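Local coordinates for protein ATPase BagA (PDB 6BS3) that hydrolyses ATP as one of the two subunits of the heterodimeric BagAB complex, an activity needed for resistance to nitric oxide and to high glycerol, at residues R171-T176 / E225-M230; I206-L211 / Q218-A223. All blocks are in the same frame, centred on the assembly; numbering follows the deposited sequence.

Interaction 1: residues R171-T176 / E225-M230; sequences RFLDVT and EELAQM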
loop_
_atom_site.group_PDB
_atom_site.type_symbol
_atom_site.label_atom_id
_atom_site.label_comp_id
_atom_site.label_asym_id
_atom_site.label_seq_id
_atom_site.Cartn_x
_atom_site.Cartn_y
_atom_site.Cartn_z
ATOM N N ARG A 171 6.863 -10.635 -11.927
ATOM C CA ARG A 171 7.666 -9.929 -12.930
ATOM C C ARG A 171 9.108 -9.691 -12.434
ATOM O O ARG A 171 10.059 -9.886 -13.201
ATOM C CB ARG A 171 6.978 -8.605 -13.329
ATOM C CG ARG A 171 7.808 -7.658 -14.241
ATOM C CD ARG A 171 8.065 -8.208 -15.644
ATOM N NE ARG A 171 6.826 -8.586 -16.334
ATOM C CZ ARG A 171 6.159 -7.802 -17.177
ATOM N NH1 ARG A 171 6.610 -6.587 -17.467
ATOM N NH2 ARG A 171 5.035 -8.230 -17.741
ATOM N N PHE A 172 9.274 -9.311 -11.150
ATOM C CA PHE A 172 10.592 -9.095 -10.545
ATOM C C PHE A 172 11.492 -10.343 -10.637
ATOM O O PHE A 172 12.711 -10.215 -10.816
ATOM C CB PHE A 172 10.451 -8.642 -9.081
ATOM C CG PHE A 172 11.752 -8.517 -8.316
ATOM C CD1 PHE A 172 12.656 -7.497 -8.607
ATOM C CD2 PHE A 172 12.063 -9.403 -7.288
ATOM C CE1 PHE A 172 13.856 -7.378 -7.894
ATOM C CE2 PHE A 172 13.265 -9.277 -6.568
ATOM C CZ PHE A 172 14.150 -8.265 -6.876
ATOM N N LEU A 173 10.887 -11.545 -10.510
ATOM C CA LEU A 173 11.616 -12.813 -10.552
ATOM C C LEU A 173 11.608 -13.454 -11.940
ATOM O O LEU A 173 12.108 -14.566 -12.103
ATOM C CB LEU A 173 11.101 -13.777 -9.460
ATOM C CG LEU A 173 11.179 -13.232 -8.021
ATOM C CD1 LEU A 173 10.331 -14.044 -7.082
ATOM C CD2 LEU A 173 12.623 -13.091 -7.546
ATOM N N ASP A 174 11.082 -12.739 -12.943
ATOM C CA ASP A 174 11.043 -13.224 -14.317
ATOM C C ASP A 174 12.328 -12.797 -15.043
ATOM O O ASP A 174 12.359 -11.790 -15.758
ATOM C CB ASP A 174 9.760 -12.752 -15.016
ATOM C CG ASP A 174 9.384 -13.498 -16.279
ATOM O OD1 ASP A 174 10.246 -14.235 -16.823
ATOM O OD2 ASP A 174 8.235 -13.338 -16.736
ATOM N N VAL A 175 13.399 -13.563 -14.813
ATOM C CA VAL A 175 14.747 -13.331 -15.353
ATOM C C VAL A 175 14.773 -13.369 -16.900
ATOM O O VAL A 175 15.461 -12.558 -17.513
ATOM C CB VAL A 175 15.784 -14.292 -14.698
ATOM C CG1 VAL A 175 17.220 -13.970 -15.127
ATOM C CG2 VAL A 175 15.672 -14.250 -13.178
ATOM N N THR A 176 13.991 -14.263 -17.511
ATOM C CA THR A 176 13.875 -14.400 -18.966
ATOM C C THR A 176 13.299 -13.113 -19.577
ATOM O O THR A 176 13.880 -12.620 -20.543
ATOM C CB THR A 176 13.117 -15.696 -19.315
ATOM O OG1 THR A 176 13.913 -16.798 -18.868
ATOM C CG2 THR A 176 12.835 -15.849 -20.804
ATOM N N GLU A 225 -0.548 -18.396 -7.532
ATOM C CA GLU A 225 -0.921 -18.993 -8.823
ATOM C C GLU A 225 0.089 -18.619 -9.923
ATOM O O GLU A 225 0.555 -19.507 -10.646
ATOM C CB GLU A 225 -2.356 -18.566 -9.199
ATOM C CG GLU A 225 -2.909 -19.143 -10.497
ATOM C CD GLU A 225 -4.333 -18.723 -10.835
ATOM O OE1 GLU A 225 -4.703 -17.552 -10.572
ATOM O OE2 GLU A 225 -5.077 -19.571 -11.381
ATOM N N GLU A 226 0.449 -17.318 -10.019
ATOM C CA GLU A 226 1.414 -16.798 -10.991
ATOM C C GLU A 226 2.795 -17.410 -10.705
ATOM O O GLU A 226 3.493 -17.810 -11.632
ATOM C CB GLU A 226 1.518 -15.279 -10.832
ATOM C CG GLU A 226 1.088 -14.451 -12.021
ATOM C CD GLU A 226 1.349 -12.965 -11.851
ATOM O OE1 GLU A 226 1.051 -12.421 -10.760
ATOM O OE2 GLU A 226 1.855 -12.342 -12.812
ATOM N N LEU A 227 3.182 -17.492 -9.420
ATOM C CA LEU A 227 4.478 -18.040 -9.031
ATOM C C LEU A 227 4.578 -19.561 -9.281
ATOM O O LEU A 227 5.618 -20.016 -9.752
ATOM C CB LEU A 227 4.840 -17.658 -7.584
ATOM C CG LEU A 227 5.106 -16.178 -7.307
ATOM C CD1 LEU A 227 5.083 -15.884 -5.797
ATOM C CD2 LEU A 227 6.416 -15.709 -7.921
ATOM N N ALA A 228 3.496 -20.324 -8.993
ATOM C CA ALA A 228 3.407 -21.781 -9.234
ATOM C C ALA A 228 3.550 -22.096 -10.728
ATOM O O ALA A 228 4.235 -23.064 -11.074
ATOM C CB ALA A 228 2.089 -22.336 -8.712
ATOM N N GLN A 229 2.937 -21.251 -11.608
ATOM C CA GLN A 229 3.014 -21.357 -13.071
ATOM C C GLN A 229 4.448 -21.173 -13.572
ATOM O O GLN A 229 4.842 -21.795 -14.555
ATOM C CB GLN A 229 2.088 -20.332 -13.746
ATOM C CG GLN A 229 0.636 -20.786 -13.814
ATOM C CD GLN A 229 -0.269 -19.816 -14.538
ATOM O OE1 GLN A 229 -1.003 -20.199 -15.455
ATOM N NE2 GLN A 229 -0.262 -18.542 -14.142
ATOM N N MET A 230 5.218 -20.321 -12.893
ATOM C CA MET A 230 6.618 -20.045 -13.216
ATOM C C MET A 230 7.544 -21.104 -12.601
ATOM O O MET A 230 8.745 -21.098 -12.872
ATOM C CB MET A 230 7.007 -18.661 -12.700
ATOM C CG MET A 230 6.336 -17.519 -13.449
ATOM S SD MET A 230 6.717 -15.907 -12.708
ATOM C CE MET A 230 8.439 -15.726 -13.184
#
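Leu-173 and Asp-174, in the break between helix 169-172 and helix 175-179, face the C-terminal end of helix 214-229, with the CA atoms of Asp-174 and Met-230 8.2 Å apart. Met-230 spans most of that gap. Its chain leaves the backbone extended, then bends at the thioether (chi3 72°), and the terminal methyl CE comes to 3.7 Å from CB of Asp-174. CA and CG of Asp-174 are slightly farther, so the methyl meets the base of the side chain, not the carboxylate oxygens. The two side chains cross at about a right angle. The same CE lies 4.0 Å from the carbonyl O of Leu-173. Asp-174 is the N-cap residue of helix 175-179: with CG anti to the backbone N (chi1 -163°), OD1 accepts a weak hydrogen bond from N of Lys-177. Two P-loop ATPase elements meet, the helix of the beta-alpha-beta unit that follows strand 204-210 and the segment leading from helix 169-172 into helix 175-179. Deeper in, Leu-173 points at the helix and sets its CD1 4.3 Å from CD2 of Leu-227, a loose contact; Leu-232 packs on both leucines. Helix 188-200 touches both segments: Leu-199 packs on Leu-173, and His-200 NE2 hydrogen-bonds Met-230 O.

Interaction 2: residues I206-L211 / Q218-A223; sequences IHLVTL and QETLEA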
loop_
_atom_site.group_PDB
_atom_site.type_symbol
_atom_site.label_atom_id
_atom_site.label_comp_id
_atom_site.label_asym_id
_atom_site.label_seq_id
_atom_site.Cartn_x
_atom_site.Cartn_y
_atom_site.Cartn_z
ATOM N N ILE A 206 9.642 -18.291 -1.364
ATOM C CA ILE A 206 8.898 -17.028 -1.395
ATOM C C ILE A 206 7.788 -17.118 -0.335
ATOM O O ILE A 206 6.923 -17.988 -0.427
ATOM C CB ILE A 206 8.334 -16.708 -2.807
ATOM C CG1 ILE A 206 9.469 -16.599 -3.850
ATOM C CG2 ILE A 206 7.468 -15.432 -2.798
ATOM C CD1 ILE A 206 9.203 -17.196 -5.182
ATOM N N HIS A 207 7.848 -16.229 0.670
ATOM C CA HIS A 207 6.875 -16.107 1.750
ATOM C C HIS A 207 5.951 -14.939 1.413
ATOM O O HIS A 207 6.388 -13.927 0.867
ATOM C CB HIS A 207 7.558 -15.909 3.128
ATOM C CG HIS A 207 8.638 -16.905 3.401
ATOM N ND1 HIS A 207 8.350 -18.252 3.584
ATOM C CD2 HIS A 207 9.979 -16.732 3.442
ATOM C CE1 HIS A 207 9.522 -18.846 3.738
ATOM N NE2 HIS A 207 10.529 -17.967 3.680
ATOM N N LEU A 208 4.666 -15.112 1.693
ATOM C CA LEU A 208 3.650 -14.128 1.347
ATOM C C LEU A 208 2.933 -13.649 2.579
ATOM O O LEU A 208 2.194 -14.392 3.220
ATOM C CB LEU A 208 2.663 -14.697 0.307
ATOM C CG LEU A 208 3.293 -15.190 -0.993
ATOM C CD1 LEU A 208 3.536 -16.699 -0.958
ATOM C CD2 LEU A 208 2.475 -14.766 -2.183
ATOM N N VAL A 209 3.192 -12.403 2.923
ATOM C CA VAL A 209 2.553 -11.734 4.045
ATOM C C VAL A 209 1.158 -11.289 3.598
ATOM O O VAL A 209 0.990 -10.755 2.511
ATOM C CB VAL A 209 3.410 -10.543 4.560
ATOM C CG1 VAL A 209 2.700 -9.792 5.689
ATOM C CG2 VAL A 209 4.775 -11.032 5.023
ATOM N N THR A 210 0.168 -11.520 4.455
ATOM C CA THR A 210 -1.210 -11.107 4.233
ATOM C C THR A 210 -1.844 -10.619 5.529
ATOM O O THR A 210 -1.373 -10.950 6.619
ATOM C CB THR A 210 -2.029 -12.242 3.538
ATOM O OG1 THR A 210 -3.251 -11.685 3.056
ATOM C CG2 THR A 210 -2.329 -13.439 4.463
ATOM N N LEU A 211 -2.927 -9.837 5.392
ATOM C CA LEU A 211 -3.798 -9.410 6.487
ATOM C C LEU A 211 -5.124 -10.132 6.243
ATOM O O LEU A 211 -5.401 -10.549 5.105
ATOM C CB LEU A 211 -4.003 -7.880 6.517
ATOM C CG LEU A 211 -2.749 -7.006 6.778
ATOM C CD1 LEU A 211 -3.049 -5.550 6.530
ATOM C CD2 LEU A 211 -2.189 -7.190 8.190
ATOM N N GLN A 218 -6.716 -11.773 -1.626
ATOM C CA GLN A 218 -6.902 -11.940 -3.070
ATOM C C GLN A 218 -5.561 -11.889 -3.818
ATOM O O GLN A 218 -5.324 -12.701 -4.713
ATOM C CB GLN A 218 -7.834 -10.844 -3.596
ATOM C CG GLN A 218 -8.313 -11.034 -5.045
ATOM C CD GLN A 218 -9.232 -9.919 -5.494
ATOM O OE1 GLN A 218 -10.176 -9.518 -4.793
ATOM N NE2 GLN A 218 -8.976 -9.394 -6.679
ATOM N N GLU A 219 -4.699 -10.925 -3.456
ATOM C CA GLU A 219 -3.390 -10.720 -4.067
ATOM C C GLU A 219 -2.439 -11.848 -3.750
ATOM O O GLU A 219 -1.655 -12.220 -4.617
ATOM C CB GLU A 219 -2.804 -9.374 -3.663
ATOM C CG GLU A 219 -3.536 -8.194 -4.275
ATOM C CD GLU A 219 -2.694 -6.946 -4.446
ATOM O OE1 GLU A 219 -1.472 -6.995 -4.177
ATOM O OE2 GLU A 219 -3.264 -5.910 -4.848
ATOM N N THR A 220 -2.515 -12.392 -2.517
ATOM C CA THR A 220 -1.741 -13.539 -2.042
ATOM C C THR A 220 -2.084 -14.759 -2.924
ATOM O O THR A 220 -1.170 -15.427 -3.413
ATOM C CB THR A 220 -2.010 -13.799 -0.536
ATOM O OG1 THR A 220 -1.556 -12.681 0.210
ATOM C CG2 THR A 220 -1.296 -15.041 -0.008
ATOM N N LEU A 221 -3.386 -15.014 -3.146
ATOM C CA LEU A 221 -3.871 -16.126 -3.979
ATOM C C LEU A 221 -3.417 -15.990 -5.444
ATOM O O LEU A 221 -2.890 -16.948 -6.012
ATOM C CB LEU A 221 -5.406 -16.248 -3.888
ATOM C CG LEU A 221 -5.988 -16.651 -2.526
ATOM C CD1 LEU A 221 -7.502 -16.482 -2.504
ATOM C CD2 LEU A 221 -5.625 -18.070 -2.174
ATOM N N GLU A 222 -3.603 -14.787 -6.031
ATOM C CA GLU A 222 -3.222 -14.430 -7.398
ATOM C C GLU A 222 -1.716 -14.522 -7.615
ATOM O O GLU A 222 -1.297 -14.926 -8.702
ATOM C CB GLU A 222 -3.706 -13.020 -7.736
ATOM C CG GLU A 222 -5.203 -12.935 -7.990
ATOM C CD GLU A 222 -5.792 -11.538 -8.028
ATOM O OE1 GLU A 222 -7.010 -11.423 -8.292
ATOM O OE2 GLU A 222 -5.045 -10.559 -7.795
ATOM N N ALA A 223 -0.903 -14.139 -6.593
ATOM C CA ALA A 223 0.560 -14.222 -6.637
ATOM C C ALA A 223 1.025 -15.678 -6.572
ATOM O O ALA A 223 1.841 -16.061 -7.399
ATOM C CB ALA A 223 1.196 -13.404 -5.518
#
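Leu-208 and Thr-220, their CA atoms 6.4 Å apart, mark where segment 218-223 of helix 214-229 runs back along residues 206-210 of strand 204-210, nearly antiparallel at 162° and with the two axes 8.7 Å apart at closest. At the start of the segment, the side chain of Gln-218 leaves the backbone away from the strand, and its NE2 donates to OE1 of Glu-222 at 3.3 Å.

Thr-220 points at the strand, and its two branches divide the work. OG1, beside its own backbone N (chi1 -64°), sits 3.4 Å from CB of Thr-210, and the two threonine side chains cross at about a right angle. This hydroxyl is held by a hydrogen bond to the carbonyl O of Pro-216, one turn earlier in the helix, which gives it a polar partner within a buried interface. CG2, the other branch, lies 4.0 Å from CB of Leu-208.

One turn on, Ala-223 presents its methyl to the strand, where CD2 of Leu-208 packs against CB of Ala-223 at 3.8 Å. That same CD2 also rests 3.9 Å from the carbonyl O of Thr-220, a single leucine methyl touching both helix residues. Ile-224 adds to the packing on Leu-208, and Thr-27 touches it from the neighbouring strand 23-28. Small helix residues against alternate strand side chains make up the strand-to-helix half of a right-handed beta-alpha-beta crossover, strand 204-210, helix 214-229, strand 234-242, in a P-loop NTPase fold.

Helix 214-229 is common to both contacts: interaction 2 lays its middle against strand 204-210, and interaction 1 brings its C-terminal end to the break before helix 175-179. Their centres are 14 Å apart, yet they meet at Ile-206, whose CD1 is 3.8 Å from CD1 of Leu-173 and whose CG2 is 3.9 Å from CD1 of Leu-227. One apolar layer therefore continues from one to the other. Interaction 2 is nearer the nucleotide: the side chain of Val-209, on the strand face turned from the helix, lies about 6 Å from the bound ADP. In interaction 1, the side chain of Leu-227 is about 11 Å from that of ATP-binding Lys-34.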